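Local coordinates for T CELL surface glycoprotein CD4 (PDB 1CID) that acts as a T-cell coreceptor in MHC class II recognition, here represented by the membrane-proximal third and fourth extracellular domains of the rat protein, at residues Leu117-Met122 and Trp159-Ser164. Sequence-based numbering, arbitrary orientation.
Sequences LTCEVM and WQCLLS
C119 and C161 face each other from two different sheets and are joined by a disulfide, SG to SG 2.0 Å, with a torsion of -68° about the S-S bond. Both CB atoms point toward the opposite strand, and each sulfur is anti to its own backbone N, beside the carbonyl carbon; the two CA atoms come to 6.6 Å. On one side of this bridge L117 leans across W159: its CD2 comes obliquely against the root of the side chain, 3.6 Å from W159 CB and close to CG, CD2 and CE3 of the indole. The indole NE1 is hydrogen-bonded to the carbonyl of E155. On the other side V121 and L163 meet more loosely, V121 CG2 standing 4.4 Å from L163 CG. No hydrogen bond links the two strands, which run in roughly the same direction, 26° apart; sulfur and hydrocarbon alone join them. L131 and L133 of strand 129-135 and M107 and V109 of strand 97-110 pack around the same buried side chains. W159 takes the place usually held by the tyrosine of the F-strand Tyr-x-Cys motif, and the disulfide pinning strands B and F across two face-to-face sheets is the hallmark of an immunoglobulin beta-sandwich, here a C2-set domain.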
loop_
_atom_site.group_PDB
_atom_site.type_symbol
_atom_site.label_atom_id
_atom_site.label_comp_id
_atom_site.label_asym_id
_atom_site.label_seq_id
_atom_site.Cartn_x
_atom_site.Cartn_y
_atom_site.Cartn_z
ATOM N N LEU A 117 10.662 10.269 18.385
ATOM C CA LEU A 117 10.905 9.952 16.983
ATOM C C LEU A 117 10.073 8.623 16.839
ATOM O O LEU A 117 10.457 7.816 17.687
ATOM C CB LEU A 117 12.255 9.583 16.380
ATOM C CG LEU A 117 12.291 9.331 14.883
ATOM C CD1 LEU A 117 12.058 10.603 14.056
ATOM C CD2 LEU A 117 13.664 8.837 14.463
ATOM N N THR A 118 9.112 8.550 15.939
ATOM C CA THR A 118 8.338 7.329 15.892
ATOM C C THR A 118 8.217 6.700 14.518
ATOM O O THR A 118 8.262 7.473 13.546
ATOM C CB THR A 118 6.937 7.533 16.545
ATOM O OG1 THR A 118 7.074 8.562 17.542
ATOM C CG2 THR A 118 6.583 6.184 17.209
ATOM N N CYS A 119 8.060 5.403 14.415
ATOM C CA CYS A 119 7.887 4.957 13.036
ATOM C C CYS A 119 6.816 3.918 13.174
ATOM O O CYS A 119 7.084 3.170 14.116
ATOM C CB CYS A 119 9.189 4.486 12.596
ATOM S SG CYS A 119 9.133 3.595 11.080
ATOM N N GLU A 120 5.712 4.013 12.424
ATOM C CA GLU A 120 4.706 2.972 12.531
ATOM C C GLU A 120 4.272 2.658 11.086
ATOM O O GLU A 120 4.301 3.531 10.222
ATOM C CB GLU A 120 3.382 3.116 13.144
ATOM C CG GLU A 120 2.842 4.503 12.980
ATOM C CD GLU A 120 1.650 4.668 13.947
ATOM O OE1 GLU A 120 0.886 3.664 13.959
ATOM O OE2 GLU A 120 1.743 5.830 14.530
ATOM N N VAL A 121 3.941 1.383 11.023
ATOM C CA VAL A 121 3.496 0.793 9.731
ATOM C C VAL A 121 2.125 0.128 9.870
ATOM O O VAL A 121 1.736 -0.346 10.980
ATOM C CB VAL A 121 4.672 -0.124 9.361
ATOM C CG1 VAL A 121 4.583 -1.571 9.775
ATOM C CG2 VAL A 121 4.934 -0.249 7.878
ATOM N N MET A 122 1.321 0.027 8.841
ATOM C CA MET A 122 0.017 -0.637 9.007
ATOM C C MET A 122 -0.356 -1.420 7.770
ATOM O O MET A 122 -0.052 -0.927 6.676
ATOM C CB MET A 122 -1.094 0.335 9.224
ATOM C CG MET A 122 -1.928 -0.275 10.347
ATOM S SD MET A 122 -2.554 1.321 11.065
ATOM C CE MET A 122 -1.368 1.227 12.465
ATOM N N TRP A 159 17.206 10.818 10.209
ATOM C CA TRP A 159 17.087 9.417 10.701
ATOM C C TRP A 159 16.526 8.574 9.553
ATOM O O TRP A 159 15.906 9.222 8.703
ATOM C CB TRP A 159 16.144 9.355 11.851
ATOM C CG TRP A 159 16.925 9.730 13.045
ATOM C CD1 TRP A 159 17.336 10.987 13.333
ATOM C CD2 TRP A 159 17.389 8.865 14.090
ATOM N NE1 TRP A 159 18.036 10.938 14.521
ATOM C CE2 TRP A 159 18.069 9.687 15.022
ATOM C CE3 TRP A 159 17.293 7.518 14.367
ATOM C CZ2 TRP A 159 18.595 9.231 16.207
ATOM C CZ3 TRP A 159 17.863 7.062 15.551
ATOM C CH2 TRP A 159 18.517 7.865 16.463
ATOM N N GLN A 160 16.623 7.296 9.530
ATOM C CA GLN A 160 15.900 6.705 8.365
ATOM C C GLN A 160 14.949 5.702 8.942
ATOM O O GLN A 160 15.270 5.278 10.084
ATOM C CB GLN A 160 17.027 6.345 7.471
ATOM C CG GLN A 160 16.531 5.334 6.475
ATOM C CD GLN A 160 17.685 4.925 5.592
ATOM O OE1 GLN A 160 18.789 4.541 5.959
ATOM N NE2 GLN A 160 17.460 4.992 4.293
ATOM N N CYS A 161 13.807 5.324 8.368
ATOM C CA CYS A 161 13.046 4.228 9.048
ATOM C C CYS A 161 12.921 3.074 8.051
ATOM O O CYS A 161 12.616 3.329 6.855
ATOM C CB CYS A 161 11.774 4.651 9.763
ATOM S SG CYS A 161 10.906 3.125 10.318
ATOM N N LEU A 162 13.202 1.824 8.407
ATOM C CA LEU A 162 13.067 0.787 7.355
ATOM C C LEU A 162 12.211 -0.367 7.839
ATOM O O LEU A 162 12.255 -0.584 9.046
ATOM C CB LEU A 162 14.395 0.278 7.056
ATOM C CG LEU A 162 15.791 0.720 7.210
ATOM C CD1 LEU A 162 16.607 -0.416 6.548
ATOM C CD2 LEU A 162 16.124 1.895 6.341
ATOM N N LEU A 163 11.589 -1.006 6.883
ATOM C CA LEU A 163 10.737 -2.213 6.987
ATOM C C LEU A 163 11.538 -3.291 6.190
ATOM O O LEU A 163 11.816 -3.106 4.979
ATOM C CB LEU A 163 9.357 -2.192 6.440
ATOM C CG LEU A 163 8.094 -2.998 6.480
ATOM C CD1 LEU A 163 7.990 -3.889 5.283
ATOM C CD2 LEU A 163 7.981 -3.911 7.699
ATOM N N SER A 164 11.826 -4.295 6.977
ATOM C CA SER A 164 12.590 -5.369 6.352
ATOM C C SER A 164 11.972 -6.696 6.745
ATOM O O SER A 164 11.447 -6.831 7.852
ATOM C CB SER A 164 14.029 -5.279 6.825
ATOM O OG SER A 164 14.164 -5.606 8.202
#